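Local structure of lectin 2 (Agrocybe aegerita, 4TQM) at residues S2-Q7 with R230-L235; F190-V195 with C217-G222; A249-A254 with N270-D275. The protein binds glycans containing N-acetylglucosamine at sites around the rim of a seven-bladed beta-propeller, probably acting as a lectin. The protein carries 1 engineered substitution. All coordinates share one frame; numbering follows the deposited sequence.

Contact 1 (S2-Q7 with R230-L235)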
loop_
_atom_site.group_PDB
_atom_site.type_symbol
_atom_site.label_atom_id
_atom_site.label_comp_id
_atom_site.label_asym_id
_atom_site.label_seq_id
_atom_site.Cartn_x
_atom_site.Cartn_y
_atom_site.Cartn_z
ATOM N N SER A 2 4.976 5.179 11.459
ATOM C CA SER A 2 5.814 4.325 10.626
ATOM C C SER A 2 5.248 4.228 9.213
ATOM O O SER A 2 4.230 3.569 8.992
ATOM C CB SER A 2 5.930 2.925 11.237
ATOM O OG SER A 2 7.098 2.251 10.799
ATOM N N ASN A 3 5.901 4.893 8.264
ATOM C CA ASN A 3 5.520 4.772 6.862
ATOM C C ASN A 3 5.929 3.418 6.296
ATOM O O ASN A 3 7.105 3.050 6.327
ATOM C CB ASN A 3 6.108 5.910 6.027
ATOM C CG ASN A 3 5.195 7.125 5.975
ATOM O OD1 ASN A 3 3.974 6.994 5.864
ATOM N ND2 ASN A 3 5.785 8.313 6.058
ATOM N N VAL A 4 4.949 2.679 5.789
ATOM C CA VAL A 4 5.183 1.320 5.324
ATOM C C VAL A 4 4.762 1.136 3.874
ATOM O O VAL A 4 3.977 1.917 3.333
ATOM C CB VAL A 4 4.432 0.287 6.191
ATOM C CG1 VAL A 4 4.846 0.413 7.650
ATOM C CG2 VAL A 4 2.929 0.464 6.042
ATOM N N ILE A 5 5.294 0.090 3.253
ATOM C CA ILE A 5 4.963 -0.256 1.882
ATOM C C ILE A 5 4.603 -1.736 1.820
ATOM O O ILE A 5 5.413 -2.595 2.169
ATOM C CB ILE A 5 6.146 0.036 0.942
ATOM C CG1 ILE A 5 6.430 1.539 0.915
ATOM C CG2 ILE A 5 5.868 -0.492 -0.459
ATOM C CD1 ILE A 5 7.585 1.931 0.039
ATOM N N THR A 6 3.378 -2.030 1.396
ATOM C CA THR A 6 2.918 -3.408 1.286
ATOM C C THR A 6 2.535 -3.718 -0.151
ATOM O O THR A 6 2.603 -2.844 -1.021
ATOM C CB THR A 6 1.705 -3.675 2.190
ATOM O OG1 THR A 6 0.595 -2.879 1.754
ATOM C CG2 THR A 6 2.031 -3.336 3.642
ATOM N N GLN A 7 2.126 -4.959 -0.398
ATOM C CA GLN A 7 1.726 -5.372 -1.737
ATOM C C GLN A 7 0.371 -4.778 -2.110
ATOM O O GLN A 7 0.167 -4.364 -3.252
ATOM C CB GLN A 7 1.709 -6.902 -1.856
ATOM C CG GLN A 7 3.068 -7.554 -1.595
ATOM C CD GLN A 7 3.036 -9.069 -1.695
ATOM O OE1 GLN A 7 3.854 -9.761 -1.083
ATOM N NE2 GLN A 7 2.099 -9.594 -2.478
ATOM N N ARG A 230 -1.889 -10.082 6.327
ATOM C CA ARG A 230 -0.911 -9.603 7.298
ATOM C C ARG A 230 -0.427 -8.194 6.961
ATOM O O ARG A 230 -0.435 -7.780 5.796
ATOM C CB ARG A 230 0.264 -10.576 7.421
ATOM C CG ARG A 230 -0.045 -11.803 8.284
ATOM C CD ARG A 230 0.496 -13.069 7.644
ATOM N NE ARG A 230 -0.266 -13.430 6.453
ATOM C CZ ARG A 230 0.112 -14.343 5.564
ATOM N NH1 ARG A 230 1.256 -14.999 5.720
ATOM N NH2 ARG A 230 -0.654 -14.594 4.511
ATOM N N PHE A 231 -0.000 -7.474 7.995
ATOM C CA PHE A 231 0.308 -6.052 7.909
ATOM C C PHE A 231 1.532 -5.695 8.743
ATOM O O PHE A 231 1.773 -6.278 9.811
ATOM C CB PHE A 231 -0.859 -5.215 8.448
ATOM C CG PHE A 231 -2.189 -5.519 7.815
ATOM C CD1 PHE A 231 -2.608 -4.830 6.689
ATOM C CD2 PHE A 231 -3.033 -6.472 8.364
ATOM C CE1 PHE A 231 -3.837 -5.096 6.110
ATOM C CE2 PHE A 231 -4.263 -6.744 7.788
ATOM C CZ PHE A 231 -4.664 -6.056 6.659
ATOM N N VAL A 232 2.291 -4.721 8.248
ATOM C CA VAL A 232 3.327 -4.056 9.027
ATOM C C VAL A 232 2.837 -2.654 9.385
ATOM O O VAL A 232 2.388 -1.904 8.514
ATOM C CB VAL A 232 4.663 -3.965 8.259
ATOM C CG1 VAL A 232 5.378 -5.305 8.271
ATOM C CG2 VAL A 232 4.436 -3.489 6.824
ATOM N N ALA A 233 2.909 -2.308 10.668
ATOM C CA ALA A 233 2.401 -1.027 11.141
ATOM C C ALA A 233 2.932 -0.683 12.526
ATOM O O ALA A 233 3.209 -1.573 13.338
ATOM C CB ALA A 233 0.875 -1.034 11.154
ATOM N N ASP A 234 3.074 0.613 12.790
ATOM C CA ASP A 234 3.440 1.080 14.121
ATOM C C ASP A 234 2.215 1.046 15.022
ATOM O O ASP A 234 1.289 1.845 14.857
ATOM C CB ASP A 234 3.998 2.499 14.055
ATOM C CG ASP A 234 4.644 2.934 15.354
ATOM O OD1 ASP A 234 4.763 2.099 16.276
ATOM O OD2 ASP A 234 5.048 4.111 15.443
ATOM N N LEU A 235 2.215 0.118 15.974
ATOM C CA LEU A 235 1.086 -0.048 16.879
ATOM C C LEU A 235 1.382 0.524 18.269
ATOM O O LEU A 235 0.557 0.410 19.180
ATOM C CB LEU A 235 0.714 -1.531 16.995
ATOM C CG LEU A 235 0.521 -2.306 15.689
ATOM C CD1 LEU A 235 0.208 -3.772 15.968
ATOM C CD2 LEU A 235 -0.571 -1.674 14.836
HETATM O O HOH W 1 2.580 2.687 10.587
#

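Contact 2 (F190-V195 with C217-G222). With NAG (2-acetamido-2-deoxy-beta-D-glucopyranose), chain D; GAL (beta-D-galactopyranose), chain B; NAG (2-acetamido-2-deoxy-beta-D-glucopyranose), chain E; NAG (2-acetamido-2-deoxy-beta-D-glucopyranose), chain C.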
loop_
_atom_site.group_PDB
_atom_site.type_symbol
_atom_site.label_atom_id
_atom_site.label_comp_id
_atom_site.label_asym_id
_atom_site.label_seq_id
_atom_site.Cartn_x
_atom_site.Cartn_y
_atom_site.Cartn_z
ATOM N N PHE A 190 7.366 -12.502 4.827
ATOM C CA PHE A 190 6.603 -13.617 5.357
ATOM C C PHE A 190 6.799 -14.802 4.422
ATOM O O PHE A 190 6.123 -14.911 3.396
ATOM C CB PHE A 190 5.121 -13.241 5.440
ATOM C CG PHE A 190 4.837 -12.079 6.357
ATOM C CD1 PHE A 190 4.345 -12.294 7.633
ATOM C CD2 PHE A 190 5.062 -10.772 5.943
ATOM C CE1 PHE A 190 4.081 -11.230 8.483
ATOM C CE2 PHE A 190 4.803 -9.705 6.786
ATOM C CZ PHE A 190 4.311 -9.933 8.059
ATOM N N GLY A 191 7.742 -15.672 4.774
ATOM C CA GLY A 191 8.085 -16.819 3.951
ATOM C C GLY A 191 7.290 -18.062 4.307
ATOM O O GLY A 191 6.115 -17.975 4.665
ATOM N N ASP A 192 7.928 -19.225 4.197
ATOM C CA ASP A 192 7.270 -20.492 4.499
ATOM C C ASP A 192 7.182 -20.761 5.996
ATOM O O ASP A 192 6.100 -20.993 6.533
ATOM C CB ASP A 192 7.999 -21.652 3.821
ATOM C CG ASP A 192 7.715 -21.730 2.337
ATOM O OD1 ASP A 192 6.528 -21.653 1.954
ATOM O OD2 ASP A 192 8.679 -21.858 1.554
ATOM N N LYS A 193 8.327 -20.726 6.667
ATOM C CA LYS A 193 8.389 -21.139 8.062
ATOM C C LYS A 193 8.807 -20.020 9.010
ATOM O O LYS A 193 8.768 -20.191 10.233
ATOM C CB LYS A 193 9.327 -22.342 8.211
ATOM C CG LYS A 193 8.824 -23.596 7.513
ATOM C CD LYS A 193 9.814 -24.755 7.608
ATOM C CE LYS A 193 9.838 -25.385 8.997
ATOM N NZ LYS A 193 10.688 -24.637 9.968
ATOM N N HIS A 194 9.201 -18.878 8.449
ATOM C CA HIS A 194 9.700 -17.770 9.254
ATOM C C HIS A 194 9.358 -16.414 8.645
ATOM O O HIS A 194 9.365 -16.246 7.424
ATOM C CB HIS A 194 11.228 -17.852 9.407
ATOM C CG HIS A 194 11.735 -19.199 9.824
ATOM N ND1 HIS A 194 11.729 -19.626 11.134
ATOM C CD2 HIS A 194 12.279 -20.209 9.102
ATOM C CE1 HIS A 194 12.238 -20.845 11.201
ATOM N NE2 HIS A 194 12.580 -21.220 9.981
ATOM N N VAL A 195 9.047 -15.451 9.505
ATOM C CA VAL A 195 9.096 -14.054 9.119
ATOM C C VAL A 195 10.556 -13.645 9.244
ATOM O O VAL A 195 11.153 -13.750 10.334
ATOM C CB VAL A 195 8.234 -13.160 10.027
ATOM C CG1 VAL A 195 8.469 -11.692 9.695
ATOM C CG2 VAL A 195 6.757 -13.512 9.885
ATOM N N CYS A 217 3.054 -17.332 8.939
ATOM C CA CYS A 217 3.458 -17.886 7.650
ATOM C C CYS A 217 2.645 -19.107 7.246
ATOM O O CYS A 217 1.962 -19.716 8.072
ATOM C CB CYS A 217 4.951 -18.223 7.654
ATOM S SG CYS A 217 6.020 -16.788 7.895
ATOM N N ILE A 218 2.730 -19.464 5.970
ATOM C CA ILE A 218 1.941 -20.568 5.440
ATOM C C ILE A 218 2.235 -21.897 6.143
ATOM O O ILE A 218 1.327 -22.700 6.359
ATOM C CB ILE A 218 2.078 -20.678 3.898
ATOM C CG1 ILE A 218 1.063 -21.674 3.329
ATOM C CG2 ILE A 218 3.514 -21.015 3.491
ATOM C CD1 ILE A 218 0.944 -21.626 1.823
ATOM N N ASP A 219 3.490 -22.103 6.531
ATOM C CA ASP A 219 3.890 -23.337 7.209
ATOM C C ASP A 219 4.290 -23.089 8.661
ATOM O O ASP A 219 4.943 -23.925 9.294
ATOM C CB ASP A 219 5.032 -24.017 6.454
ATOM C CG ASP A 219 4.639 -24.427 5.044
ATOM O OD1 ASP A 219 3.492 -24.888 4.848
ATOM O OD2 ASP A 219 5.479 -24.287 4.131
ATOM N N ALA A 220 3.900 -21.933 9.184
ATOM C CA ALA A 220 4.100 -21.610 10.592
ATOM C C ALA A 220 2.882 -20.854 11.102
ATOM O O ALA A 220 2.867 -19.624 11.120
ATOM C CB ALA A 220 5.358 -20.776 10.779
ATOM N N GLY A 221 1.852 -21.598 11.497
ATOM C CA GLY A 221 0.611 -21.002 11.957
ATOM C C GLY A 221 -0.525 -21.178 10.963
ATOM O O GLY A 221 -1.678 -20.853 11.264
ATOM N N GLY A 222 -0.197 -21.693 9.780
ATOM C CA GLY A 222 -1.190 -21.930 8.747
ATOM C C GLY A 222 -1.784 -20.662 8.151
ATOM O O GLY A 222 -2.979 -20.609 7.853
HETATM C C1 NAG D . 6.685 -26.955 2.619
HETATM C C2 NAG D . 7.673 -27.490 3.650
HETATM C C3 NAG D . 8.610 -26.365 4.081
HETATM C C4 NAG D . 9.252 -25.711 2.863
HETATM C C5 NAG D . 8.212 -25.350 1.808
HETATM C C6 NAG D . 8.889 -24.885 0.525
HETATM C C7 NAG D . 6.372 -29.224 4.750
HETATM C C8 NAG D . 7.259 -30.403 4.473
HETATM N N2 NAG D . 6.957 -28.029 4.789
HETATM O O1 NAG D . 5.804 -27.972 2.194
HETATM O O3 NAG D . 9.622 -26.846 4.940
HETATM O O4 NAG D . 9.922 -24.540 3.270
HETATM O O5 NAG D . 7.391 -26.457 1.505
HETATM O O6 NAG D . 9.855 -25.836 0.140
HETATM O O7 NAG D . 5.160 -29.378 4.915
HETATM C C1 GAL B . 11.355 -24.341 3.214
HETATM C C2 GAL B . 11.460 -22.820 3.158
HETATM C C3 GAL B . 12.884 -22.369 3.466
HETATM C C4 GAL B . 13.405 -23.044 4.734
HETATM C C5 GAL B . 13.132 -24.548 4.708
HETATM C C6 GAL B . 13.543 -25.229 6.009
HETATM O O2 GAL B . 11.079 -22.368 1.879
HETATM O O3 GAL B . 12.891 -20.969 3.642
HETATM O O4 GAL B . 12.770 -22.474 5.856
HETATM O O5 GAL B . 11.756 -24.768 4.494
HETATM O O6 GAL B . 14.949 -25.316 6.078
HETATM C C1 NAG E . -3.420 -20.321 15.126
HETATM C C2 NAG E . -2.820 -19.082 14.467
HETATM C C3 NAG E . -1.332 -18.989 14.793
HETATM C C4 NAG E . -1.101 -19.087 16.300
HETATM C C5 NAG E . -1.825 -20.287 16.902
HETATM C C6 NAG E . -1.742 -20.254 18.427
HETATM C C7 NAG E . -3.964 -18.380 12.432
HETATM C C8 NAG E . -3.920 -18.323 10.934
HETATM N N2 NAG E . -3.036 -19.129 13.032
HETATM O O3 NAG E . -0.817 -17.765 14.321
HETATM O O4 NAG E . 0.281 -19.200 16.567
HETATM O O5 NAG E . -3.185 -20.290 16.523
HETATM O O6 NAG E . -2.465 -21.336 18.970
HETATM O O7 NAG E . -4.831 -17.758 13.044
HETATM C C1 NAG C . 14.040 -20.309 3.063
HETATM C C2 NAG C . 13.611 -18.887 2.704
HETATM C C3 NAG C . 14.812 -18.117 2.174
HETATM C C4 NAG C . 15.966 -18.195 3.163
HETATM C C5 NAG C . 16.271 -19.643 3.530
HETATM C C6 NAG C . 17.342 -19.699 4.615
HETATM C C7 NAG C . 11.256 -18.770 2.052
HETATM C C8 NAG C . 10.310 -18.524 0.916
HETATM N N2 NAG C . 12.543 -18.917 1.726
HETATM O O3 NAG C . 14.470 -16.767 1.957
HETATM O O4 NAG C . 17.114 -17.597 2.605
HETATM O O5 NAG C . 15.105 -20.295 3.990
HETATM O O6 NAG C . 17.412 -21.002 5.153
HETATM O O7 NAG C . 10.828 -18.834 3.206
HETATM O O HOH W 2 3.657 -17.153 4.479
#

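Contact 3 (A249-A254 with N270-D275). With NAG (2-acetamido-2-deoxy-beta-D-glucopyranose), chain F; NAG (2-acetamido-2-deoxy-beta-D-glucopyranose), chain E.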
loop_
_atom_site.group_PDB
_atom_site.type_symbol
_atom_site.label_atom_id
_atom_site.label_comp_id
_atom_site.label_asym_id
_atom_site.label_seq_id
_atom_site.Cartn_x
_atom_site.Cartn_y
_atom_site.Cartn_z
ATOM N N ALA A 249 -9.006 -17.027 14.556
ATOM C CA ALA A 249 -9.764 -16.637 15.744
ATOM C C ALA A 249 -9.714 -15.137 16.018
ATOM O O ALA A 249 -10.347 -14.650 16.957
ATOM C CB ALA A 249 -9.284 -17.415 16.969
ATOM N N GLY A 250 -8.960 -14.405 15.207
ATOM C CA GLY A 250 -8.863 -12.970 15.383
ATOM C C GLY A 250 -7.522 -12.402 14.973
ATOM O O GLY A 250 -6.771 -13.032 14.227
ATOM N N CYS A 251 -7.225 -11.201 15.463
ATOM C CA CYS A 251 -5.994 -10.511 15.099
ATOM C C CYS A 251 -4.855 -10.860 16.048
ATOM O O CYS A 251 -5.002 -10.772 17.266
ATOM C CB CYS A 251 -6.211 -8.996 15.088
ATOM S SG CYS A 251 -7.465 -8.442 13.916
ATOM N N TRP A 252 -3.724 -11.257 15.475
ATOM C CA TRP A 252 -2.535 -11.583 16.248
ATOM C C TRP A 252 -1.463 -10.526 16.020
ATOM O O TRP A 252 -1.245 -10.082 14.892
ATOM C CB TRP A 252 -1.987 -12.953 15.853
ATOM C CG TRP A 252 -2.911 -14.100 16.124
ATOM C CD1 TRP A 252 -3.930 -14.536 15.331
ATOM C CD2 TRP A 252 -2.877 -14.981 17.254
ATOM N NE1 TRP A 252 -4.542 -15.626 15.900
ATOM C CE2 TRP A 252 -3.915 -15.919 17.084
ATOM C CE3 TRP A 252 -2.077 -15.063 18.398
ATOM C CZ2 TRP A 252 -4.173 -16.927 18.011
ATOM C CZ3 TRP A 252 -2.335 -16.066 19.319
ATOM C CH2 TRP A 252 -3.373 -16.983 19.121
ATOM N N VAL A 253 -0.790 -10.138 17.095
ATOM C CA VAL A 253 0.229 -9.101 17.034
ATOM C C VAL A 253 1.558 -9.596 17.594
ATOM O O VAL A 253 1.596 -10.264 18.629
ATOM C CB VAL A 253 -0.218 -7.849 17.826
ATOM C CG1 VAL A 253 0.959 -6.921 18.102
ATOM C CG2 VAL A 253 -1.325 -7.114 17.084
ATOM N N ALA A 254 2.643 -9.296 16.887
ATOM C CA ALA A 254 3.976 -9.392 17.464
ATOM C C ALA A 254 4.547 -7.982 17.508
ATOM O O ALA A 254 4.595 -7.278 16.486
ATOM C CB ALA A 254 4.867 -10.319 16.653
ATOM N N ASN A 270 -10.562 -10.408 19.268
ATOM C CA ASN A 270 -11.305 -11.622 18.953
ATOM C C ASN A 270 -12.292 -11.404 17.812
ATOM O O ASN A 270 -13.470 -11.740 17.924
ATOM C CB ASN A 270 -12.023 -12.151 20.195
ATOM C CG ASN A 270 -11.067 -12.454 21.331
ATOM O OD1 ASN A 270 -10.428 -13.506 21.355
ATOM N ND2 ASN A 270 -10.960 -11.529 22.279
ATOM N N ASP A 271 -11.798 -10.841 16.715
ATOM C CA ASP A 271 -12.638 -10.537 15.564
ATOM C C ASP A 271 -11.773 -10.283 14.332
ATOM O O ASP A 271 -10.546 -10.394 14.397
ATOM C CB ASP A 271 -13.509 -9.314 15.858
ATOM C CG ASP A 271 -14.881 -9.403 15.214
ATOM O OD1 ASP A 271 -14.984 -9.943 14.091
ATOM O OD2 ASP A 271 -15.858 -8.929 15.836
ATOM N N PHE A 272 -12.431 -9.949 13.221
ATOM C CA PHE A 272 -11.780 -9.683 11.931
ATOM C C PHE A 272 -11.163 -10.920 11.274
ATOM O O PHE A 272 -10.421 -10.799 10.299
ATOM C CB PHE A 272 -10.724 -8.573 12.039
ATOM C CG PHE A 272 -11.282 -7.231 12.413
ATOM C CD1 PHE A 272 -12.049 -6.508 11.513
ATOM C CD2 PHE A 272 -11.016 -6.679 13.657
ATOM C CE1 PHE A 272 -12.555 -5.263 11.853
ATOM C CE2 PHE A 272 -11.515 -5.434 14.000
ATOM C CZ PHE A 272 -12.287 -4.726 13.097
ATOM N N GLY A 273 -11.475 -12.102 11.803
ATOM C CA GLY A 273 -10.916 -13.339 11.284
ATOM C C GLY A 273 -11.922 -14.220 10.564
ATOM O O GLY A 273 -13.112 -13.912 10.524
ATOM N N THR A 274 -11.447 -15.326 9.999
ATOM C CA THR A 274 -12.311 -16.218 9.231
ATOM C C THR A 274 -13.334 -16.958 10.098
ATOM O O THR A 274 -14.364 -17.413 9.594
ATOM C CB THR A 274 -11.494 -17.224 8.388
ATOM O OG1 THR A 274 -10.622 -17.977 9.240
ATOM C CG2 THR A 274 -10.664 -16.490 7.345
ATOM N N ASP A 275 -13.057 -17.074 11.397
ATOM C CA ASP A 275 -13.999 -17.710 12.315
ATOM C C ASP A 275 -15.274 -16.887 12.466
ATOM O O ASP A 275 -16.344 -17.431 12.748
ATOM C CB ASP A 275 -13.372 -17.940 13.694
ATOM C CG ASP A 275 -12.326 -19.042 13.686
ATOM O OD1 ASP A 275 -12.200 -19.738 12.659
ATOM O OD2 ASP A 275 -11.632 -19.215 14.714
HETATM C C1 NAG F . -20.654 -10.370 11.769
HETATM C C2 NAG F . -19.232 -9.854 11.572
HETATM C C3 NAG F . -18.403 -10.075 12.831
HETATM C C4 NAG F . -19.117 -9.452 14.024
HETATM C C5 NAG F . -20.562 -9.937 14.111
HETATM C C6 NAG F . -21.284 -9.194 15.230
HETATM C C7 NAG F . -18.439 -9.777 9.291
HETATM C C8 NAG F . -17.536 -10.377 8.256
HETATM N N2 NAG F . -18.607 -10.470 10.416
HETATM O O3 NAG F . -17.134 -9.480 12.672
HETATM O O4 NAG F . -18.441 -9.767 15.223
HETATM O O5 NAG F . -21.245 -9.734 12.886
HETATM O O6 NAG F . -22.602 -9.675 15.352
HETATM O O7 NAG F . -18.989 -8.694 9.087
HETATM C C1 NAG E . -3.420 -20.321 15.126
HETATM C C2 NAG E . -2.820 -19.082 14.467
HETATM C C3 NAG E . -1.332 -18.989 14.793
HETATM C C4 NAG E . -1.101 -19.087 16.300
HETATM C C5 NAG E . -1.825 -20.287 16.902
HETATM C C6 NAG E . -1.742 -20.254 18.427
HETATM C C7 NAG E . -3.964 -18.380 12.432
HETATM C C8 NAG E . -3.920 -18.323 10.934
HETATM N N2 NAG E . -3.036 -19.129 13.032
HETATM O O3 NAG E . -0.817 -17.765 14.321
HETATM O O4 NAG E . 0.281 -19.200 16.567
HETATM O O5 NAG E . -3.185 -20.290 16.523
HETATM O O6 NAG E . -2.465 -21.336 18.970
HETATM O O7 NAG E . -4.831 -17.758 13.044
HETATM O O HOH W 3 -10.867 -15.489 19.389
HETATM O O HOH W 4 -13.148 -14.634 16.469
#

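Contact 1 (S2-Q7 with R230-L235)
V232 lays its CG2 methyl against V4 CB, 3.8 Å away, the two side chains passing alongside in opposite senses. With V232 CG1 anti to the carbonyl carbon (chi1 -77°), CG2 falls between the backbone N and the carbonyl carbon, and from there it also meets the methyl of T6, V232 CG2 to T6 CG2 at 4.0 Å. T6 can offer that methyl because OG1 sits between the backbone N and the carbonyl carbon (chi1 64°), where it bonds to the backbone N of L9, leaving CG2 anti to the carbonyl carbon. Both V4 methyls, CG1 and CG2, lie 3.5 Å from the carbonyl oxygen V232 O. In fold terms, the N-terminal segment 2-7 lies along the innermost strand of one propeller blade, close to the central axis; the touching parts, 2-6 and 232-234, run in nearly opposite directions (166°). I5 makes backbone hydrogen bonds with L176 of the neighbouring blade, whose F175 packs on both T6 and V232, and the segment is thereby laid across two adjacent blades. At the N-terminal end the chemistry changes. S2 CB abuts D234 CB at 3.4 Å, and a water spans the backbones, donating to S2 O (2.5 Å) and accepting from D234 N (3.1 Å). The polar ends of this pair turn to a common third party, S2 OG bonding to G239 O and D234 OD2 to G239 N, while D234 OD1 receives the backbone N-H groups of T236 and G237.

Contact 2 (F190-V195 with C217-G222)
A glycan-binding site on the propeller rim is built here from the hairpin turn 190-195 and the loop 217-222 that leads to the next blade. The two are joined by a backbone bond, D219 N to D192 O, 2.8 Å long and bent (143° at the hydrogen). Its donor belongs to a type I beta turn, C217 to A220, closed by A220 N to C217 O. C217 packs against the hairpin: its CB meets both G191 O and D192 O, each at 3.2 Å, while C217 SG lies 3.4 Å from H194 O and 3.9 Å from V195 CG2. Nearer the sugar, D192 and D219 stand side by side with carboxylate planes only 26° apart, and D192 OD1 comes within 3.6 Å of D219 OD2. R171 forms salt bridges to both, which would be expected to offset their repulsion; H172 also bonds to D192 OD1. The bound ligand is a linked GlcNAc-Gal-GlcNAc trisaccharide. D192 N donates almost straight (169°) to O7 of the chain C N-acetylglucosamine at 3.1 Å, and galactose O2 meets D192 OD2 in a bond whose very short length is doubtful. K193, whose chain folds back near its end, brings CD within 3.4 Å of O3 of the chain D sugar. The whole is a beta-propeller glycan site, formed within an FG-GAP-like repeat by the hairpin turn of one blade and the inter-blade loop that follows it.

Contact 3 (A249-A254 with N270-D275)
G250 and C251 pack closely on D271 and F272 at the tight side of this contact, in which a strand inside one propeller blade and the turn before it meet the loop leading from that blade to the next. The nearest approach is G250 CA to D271 O, 3.2 Å in a CA-H...O contact, made from a positive-phi conformation that glycine readily allows. Beside it, C251 SG packs on F272 CB at 3.8 Å and approaches the ring obliquely, 66° off its normal. The F272 ring itself leads away from segment 249-254 to Y307 and A309 of the adjacent blade and to the ring of W278. Toward solvent the packing gives way to water. A249 O accepts from two waters: one also donates to N270 OD1, the other only weakly to N270 O. D275 OD2 comes 3.3 Å from A249 CA without a hydrogen bond to the A249 N-H. Both segments also meet sugar. W252 presents one ring face to C4 of the chain E N-acetylglucosamine, and D271 grips the chain F sugar with both carboxylate oxygens, OD1 to O3 at 2.6 Å and OD2 to O4 at 2.8 Å. F272 N braces that carboxylate, donating to D271 OD1 from the anti side at 2.7 Å.

Taken together, the contacts sample the propeller from axis to rim. Contact 1 is mostly buried, apolar at its middle with a polar, water-bridged N-terminal end, and holds the N-terminus to an innermost strand; contacts 2 and 3 lie on the periphery, where hairpin turns and inter-blade loops carry carboxylates and sugars. Contacts 1 and 3 share the sheet that runs from 230-233 to 266-269, and L235 CD1 packs on V253 CG2 at 3.8 Å. Contact 1 also reaches contact 2, through R230 CD against F190 CD1 at 3.9 Å. The two rim contacts do not touch, their centres being about 16 Å apart, yet the chain E N-acetylglucosamine meets both, from G221 in one and W252 in the other.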